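Side-chain contacts in carbohydrate esterase family 2 (CE2) (Chaetomium olivicolor, PDB 4XVH), which probably removes acetyl groups from xylan or related plant polysaccharides, pairing a GDSL-type esterase domain with a jelly-roll carbohydrate-binding domain: residues 117-122 / 256-261; 44-49 / 54-59. All blocks are in the same frame, centred on the assembly; numbering follows the deposited sequence. Where two conformers were deposited one is given.

Contact 1 (117-122 / 256-261); sequences DSITVG and SPMLSD. With PEU (2,5,8,11,14,17,20,23,26,29,32,35,38,41,44,47,50,53,56,59,62,65,68,71,74,77,80-heptacosaoxadooctacontan-82-ol), chain C.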
loop_
_atom_site.group_PDB
_atom_site.type_symbol
_atom_site.label_atom_id
_atom_site.label_comp_id
_atom_site.label_asym_id
_atom_site.label_seq_id
_atom_site.Cartn_x
_atom_site.Cartn_y
_atom_site.Cartn_z
ATOM N N ASP A 117 1.804 5.115 5.048
ATOM C CA ASP A 117 2.471 6.237 4.412
ATOM C C ASP A 117 3.479 5.736 3.368
ATOM O O ASP A 117 3.262 4.714 2.728
ATOM C CB ASP A 117 3.171 7.088 5.469
ATOM C CG ASP A 117 4.095 6.266 6.385
ATOM O OD1 ASP A 117 4.659 5.242 5.948
ATOM O OD2 ASP A 117 4.258 6.651 7.559
ATOM N N SER A 118 4.602 6.437 3.239
ATOM C CA SER A 118 5.579 6.104 2.209
ATOM C C SER A 118 6.114 4.660 2.389
ATOM O O SER A 118 6.491 3.989 1.425
ATOM C CB SER A 118 6.730 7.120 2.265
ATOM O OG SER A 118 7.424 6.962 3.487
ATOM N N ILE A 119 6.180 4.198 3.632
ATOM C CA ILE A 119 6.692 2.852 3.894
ATOM C C ILE A 119 5.739 1.798 3.297
ATOM O O ILE A 119 6.167 0.771 2.709
ATOM C CB ILE A 119 6.878 2.632 5.411
ATOM C CG1 ILE A 119 7.855 3.697 5.948
ATOM C CG2 ILE A 119 7.377 1.202 5.718
ATOM C CD1 ILE A 119 7.919 3.736 7.488
ATOM N N THR A 120 4.447 2.080 3.401
ATOM C CA THR A 120 3.430 1.182 2.881
ATOM C C THR A 120 3.285 1.322 1.374
ATOM O O THR A 120 2.989 0.346 0.674
ATOM C CB THR A 120 2.108 1.451 3.625
ATOM O OG1 THR A 120 2.346 1.172 5.009
ATOM C CG2 THR A 120 0.962 0.637 3.104
ATOM N N VAL A 121 3.537 2.523 0.864
ATOM C CA VAL A 121 3.622 2.706 -0.576
ATOM C C VAL A 121 4.727 1.843 -1.172
ATOM O O VAL A 121 4.520 1.152 -2.170
ATOM C CB VAL A 121 3.930 4.172 -0.951
ATOM C CG1 VAL A 121 4.321 4.263 -2.438
ATOM C CG2 VAL A 121 2.727 5.083 -0.634
ATOM N N GLY A 122 5.900 1.882 -0.535
ATOM C CA GLY A 122 7.097 1.347 -1.150
ATOM C C GLY A 122 7.998 2.417 -1.732
ATOM O O GLY A 122 8.720 2.166 -2.675
ATOM N N SER A 256 7.249 1.956 13.685
ATOM C CA SER A 256 7.987 2.377 12.493
ATOM C C SER A 256 9.436 1.911 12.454
ATOM O O SER A 256 10.199 2.188 13.381
ATOM C CB SER A 256 7.980 3.898 12.410
ATOM O OG SER A 256 8.838 4.301 11.374
ATOM N N PRO A 257 9.834 1.259 11.354
ATOM C CA PRO A 257 11.239 0.891 11.137
ATOM C C PRO A 257 12.140 2.120 10.924
ATOM O O PRO A 257 13.362 1.991 10.996
ATOM C CB PRO A 257 11.183 0.038 9.858
ATOM C CG PRO A 257 10.040 0.662 9.069
ATOM C CD PRO A 257 9.001 0.944 10.171
ATOM N N MET A 258 11.541 3.291 10.670
ATOM C CA MET A 258 12.316 4.516 10.478
ATOM C C MET A 258 12.453 5.361 11.740
ATOM O O MET A 258 13.261 6.287 11.752
ATOM C CB MET A 258 11.701 5.374 9.361
ATOM C CG MET A 258 11.780 4.700 7.998
ATOM S SD MET A 258 11.013 5.569 6.592
ATOM C CE MET A 258 12.150 6.976 6.423
ATOM N N LEU A 259 11.677 5.083 12.787
ATOM C CA LEU A 259 11.868 5.830 14.038
ATOM C C LEU A 259 12.863 5.098 14.922
ATOM O O LEU A 259 12.940 3.863 14.884
ATOM C CB LEU A 259 10.547 6.019 14.781
ATOM C CG LEU A 259 9.507 6.850 14.024
ATOM C CD1 LEU A 259 8.243 6.998 14.864
ATOM C CD2 LEU A 259 10.089 8.215 13.669
ATOM N N SER A 260 13.629 5.853 15.708
ATOM C CA SER A 260 14.582 5.264 16.643
ATOM C C SER A 260 14.458 5.955 17.988
ATOM O O SER A 260 13.687 6.919 18.121
ATOM C CB SER A 260 16.015 5.385 16.122
ATOM O OG SER A 260 16.443 6.716 16.229
ATOM N N ASP A 261 15.227 5.472 18.969
ATOM C CA ASP A 261 15.334 6.143 20.260
ATOM C C ASP A 261 16.586 6.999 20.342
ATOM O O ASP A 261 16.918 7.503 21.407
ATOM C CB ASP A 261 15.325 5.121 21.406
ATOM C CG ASP A 261 13.957 4.523 21.616
ATOM O OD1 ASP A 261 12.968 5.155 21.189
ATOM O OD2 ASP A 261 13.868 3.415 22.174
HETATM C CAA PEU C . 0.970 15.179 -10.608
HETATM O OAB PEU C . 2.053 15.793 -9.889
HETATM C CAC PEU C . 1.714 17.140 -9.377
HETATM C CAD PEU C . 2.768 17.987 -8.569
HETATM O OAE PEU C . 3.970 18.284 -9.320
HETATM C CAF PEU C . 4.750 17.103 -9.689
HETATM C CAG PEU C . 5.567 16.317 -8.649
HETATM O OAH PEU C . 4.894 15.821 -7.482
HETATM C CAI PEU C . 5.770 14.956 -6.706
HETATM C CAJ PEU C . 5.206 14.624 -5.319
HETATM O OAK PEU C . 6.091 13.719 -4.606
HETATM C CAL PEU C . 5.795 13.778 -3.195
HETATM C CAM PEU C . 6.676 12.876 -2.337
HETATM O OAN PEU C . 6.358 13.295 -0.994
HETATM C CAO PEU C . 7.158 12.663 0.031
HETATM C CAP PEU C . 6.957 13.696 1.120
HETATM O OAQ PEU C . 7.512 13.693 2.458
HETATM C CAR PEU C . 8.959 13.558 2.616
HETATM C CAS PEU C . 9.658 12.182 2.470
HETATM O OAT PEU C . 9.244 11.183 3.484
HETATM C CAU PEU C . 7.838 10.789 3.476
HETATM C CAV PEU C . 7.521 9.769 4.589
HETATM O OAW PEU C . 6.158 9.280 4.652
#
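I119 meets the turn at S256-M258 with the end of its longer branch. CD1 lies 4.0 Å from P257 CD and just as far from S256 OG, while M258 SD comes to 3.7 Å from the same methyl. CG1 stands beside the backbone N and the branch then runs out nearly extended (chi2 170°), which carries CD1 into the bend. The side chains of I119 and M258 run alongside each other in opposing senses, and the sulfur touches I119 CG1 as well, also at 3.7 Å. I119, S256 and P257 make up the tight, buried part, with W294 packed against both I119 and P257. M258 stands on the looser side: it is partly exposed, although its sulfur still closes on I119. The bend itself is a type I turn with an ST turn built in: S256 OG accepts from M258 N at 3.0 Å and is also hydrogen-bonded to T214.

D117 and S118 are the Asp-Ser of the GDS motif that heads the SGNH hydrolase fold. S118, at the position of the nucleophile in that family, is hydrogen-bonded to H306, and its OG sits 2.9 Å from OAW of the bound polyether. D117 caps the short helix: OD1 takes I119 N at 3.0 Å, met on its anti side and 26° out of the carboxylate plane. With an alanine in place of D117, I119 N would probably be left without its capping acceptor and the turn carrying S118 less firmly fixed.

Contact 2 (44-49 / 54-59); sequences VDLVID and IVISDF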
loop_
_atom_site.group_PDB
_atom_site.type_symbol
_atom_site.label_atom_id
_atom_site.label_comp_id
_atom_site.label_asym_id
_atom_site.label_seq_id
_atom_site.Cartn_x
_atom_site.Cartn_y
_atom_site.Cartn_z
ATOM N N VAL A 44 4.562 0.228 -13.287
ATOM C CA VAL A 44 3.748 -0.934 -13.045
ATOM C C VAL A 44 4.620 -2.147 -13.223
ATOM O O VAL A 44 5.634 -2.091 -13.956
ATOM C CB VAL A 44 2.538 -1.034 -14.044
ATOM C CG1 VAL A 44 1.611 0.181 -13.941
ATOM C CG2 VAL A 44 3.068 -1.195 -15.477
ATOM N N ASP A 45 4.222 -3.227 -12.557
ATOM C CA ASP A 45 4.714 -4.578 -12.827
ATOM C C ASP A 45 3.744 -5.277 -13.755
ATOM O O ASP A 45 2.545 -5.303 -13.459
ATOM C CB ASP A 45 4.808 -5.404 -11.541
ATOM C CG ASP A 45 6.046 -5.124 -10.734
ATOM O OD1 ASP A 45 6.906 -4.320 -11.170
ATOM O OD2 ASP A 45 6.178 -5.761 -9.662
ATOM N N LEU A 46 4.233 -5.894 -14.823
ATOM C CA LEU A 46 3.368 -6.738 -15.653
ATOM C C LEU A 46 3.858 -8.173 -15.503
ATOM O O LEU A 46 5.030 -8.462 -15.823
ATOM C CB LEU A 46 3.405 -6.275 -17.123
ATOM C CG LEU A 46 2.533 -7.090 -18.089
ATOM C CD1 LEU A 46 1.055 -6.764 -17.873
ATOM C CD2 LEU A 46 2.963 -6.804 -19.522
ATOM N N VAL A 47 3.011 -9.062 -14.981
ATOM C CA VAL A 47 3.431 -10.432 -14.706
ATOM C C VAL A 47 2.688 -11.376 -15.656
ATOM O O VAL A 47 1.459 -11.410 -15.674
ATOM C CB VAL A 47 3.181 -10.843 -13.235
ATOM C CG1 VAL A 47 3.298 -12.353 -13.083
ATOM C CG2 VAL A 47 4.186 -10.109 -12.297
ATOM N N ILE A 48 3.454 -12.105 -16.465
ATOM C CA ILE A 48 2.897 -12.974 -17.486
ATOM C C ILE A 48 3.151 -14.432 -17.117
ATOM O O ILE A 48 4.309 -14.806 -16.840
ATOM C CB ILE A 48 3.537 -12.678 -18.868
ATOM C CG1 ILE A 48 3.464 -11.185 -19.174
ATOM C CG2 ILE A 48 2.862 -13.488 -19.978
ATOM C CD1 ILE A 48 1.963 -10.701 -19.338
ATOM N N ASP A 49 2.098 -15.250 -17.106
ATOM C CA ASP A 49 2.254 -16.662 -16.756
ATOM C C ASP A 49 2.963 -16.847 -15.409
ATOM O O ASP A 49 3.744 -17.787 -15.220
ATOM C CB ASP A 49 3.015 -17.389 -17.874
ATOM C CG ASP A 49 2.239 -17.380 -19.180
ATOM O OD1 ASP A 49 1.003 -17.247 -19.080
ATOM O OD2 ASP A 49 2.844 -17.493 -20.272
ATOM N N ILE A 54 7.607 -7.635 -15.316
ATOM C CA ILE A 54 8.189 -6.746 -16.318
ATOM C C ILE A 54 7.911 -5.353 -15.806
ATOM O O ILE A 54 6.747 -5.011 -15.567
ATOM C CB ILE A 54 7.586 -6.939 -17.715
ATOM C CG1 ILE A 54 7.691 -8.424 -18.128
ATOM C CG2 ILE A 54 8.270 -6.000 -18.721
ATOM C CD1 ILE A 54 6.933 -8.789 -19.423
ATOM N N VAL A 55 8.961 -4.575 -15.562
ATOM C CA VAL A 55 8.766 -3.251 -14.968
ATOM C C VAL A 55 8.616 -2.215 -16.062
ATOM O O VAL A 55 9.508 -2.064 -16.918
ATOM C CB VAL A 55 9.922 -2.856 -14.043
ATOM C CG1 VAL A 55 9.664 -1.467 -13.451
ATOM C CG2 VAL A 55 10.093 -3.922 -12.941
ATOM N N ILE A 56 7.484 -1.518 -16.051
ATOM C CA ILE A 56 7.181 -0.554 -17.081
ATOM C C ILE A 56 6.939 0.807 -16.450
ATOM O O ILE A 56 6.161 0.900 -15.508
ATOM C CB ILE A 56 5.951 -0.989 -17.872
ATOM C CG1 ILE A 56 6.164 -2.381 -18.459
ATOM C CG2 ILE A 56 5.639 0.011 -18.997
ATOM C CD1 ILE A 56 4.874 -2.977 -19.026
ATOM N N SER A 57 7.612 1.846 -16.947
ATOM C CA SER A 57 7.417 3.186 -16.399
ATOM C C SER A 57 7.223 4.216 -17.501
ATOM O O SER A 57 7.016 5.387 -17.223
ATOM C CB SER A 57 8.586 3.603 -15.503
ATOM O OG SER A 57 9.780 3.743 -16.242
ATOM N N ASP A 58 7.267 3.762 -18.750
ATOM C CA ASP A 58 6.940 4.618 -19.879
ATOM C C ASP A 58 5.756 4.048 -20.625
ATOM O O ASP A 58 5.768 2.899 -21.056
ATOM C CB ASP A 58 8.132 4.776 -20.808
ATOM C CG ASP A 58 8.957 5.996 -20.472
ATOM O OD1 ASP A 58 9.038 6.342 -19.269
ATOM O OD2 ASP A 58 9.505 6.624 -21.419
ATOM N N PHE A 59 4.713 4.849 -20.738
ATOM C CA PHE A 59 3.509 4.440 -21.433
ATOM C C PHE A 59 3.336 5.379 -22.611
ATOM O O PHE A 59 2.659 6.423 -22.511
ATOM C CB PHE A 59 2.311 4.481 -20.501
ATOM C CG PHE A 59 2.587 3.868 -19.165
ATOM C CD1 PHE A 59 2.336 2.529 -18.945
ATOM C CD2 PHE A 59 3.142 4.624 -18.147
ATOM C CE1 PHE A 59 2.606 1.948 -17.712
ATOM C CE2 PHE A 59 3.427 4.056 -16.928
ATOM C CZ PHE A 59 3.155 2.714 -16.712
#
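I54 lays the base of its side chain against the carbonyl oxygen of L46, the atom its own backbone N also holds, at 2.8 Å. Starting at the root, I54 CB is 3.5 Å from L46 O. CG1, turned beside the backbone N (chi1 -54°), stays at the same 3.5 Å from that oxygen. CD1, still near that oxygen, also reaches I48, 4.2 Å from I48 CG1. The strands run antiparallel, and L46 with I54 and V44 with I56 are hydrogen-bonded pairs, each closed by two backbone bonds.

The side chains of these two pairs share one face. There I56 CD1 reaches L46 CB at 4.1 Å, and V44 CG2 lies 3.8 Å from I56 CB, the two side chains lying askew to each other. The same V44 methyl meets F59, beyond the strand: it sits in the plane of the ring, at its edge, 3.9 Å from CE1.

D45 and V55, the non-hydrogen-bonded pair between them, project from the opposite face side by side. D45 OD1 approaches V55 CG2 to 3.7 Å, but its real partner is R82, in a salt bridge.

Strand 44-48 also pairs with 73-81, so 54-56 is added outside it. The apolar face of V44, L46 and I56 packs on I64 and I90, which belong to the other sheet. This is a beta hairpin forming the border of one sheet of a jelly-roll sandwich, its apolar face turned to the core between the two layers.

The two contacts belong to different domains, with centres 26 Å apart and nearest atoms about 10 Å apart, so they do not touch. Contact 1 lies at the probable active site, where the polyether occupies the pocket next to S118. Contact 2 stands back from it: the side chain of F59 is about 13 Å from the ligand. A86 and Y87, from the N-terminal part of the chain that includes contact 2, nevertheless line the pocket together with D117, S118 and H306. A second bridge is the loop around 139-141, where N140 is hydrogen-bonded to V121 O of contact 1 and P141 packs on D45 of contact 2.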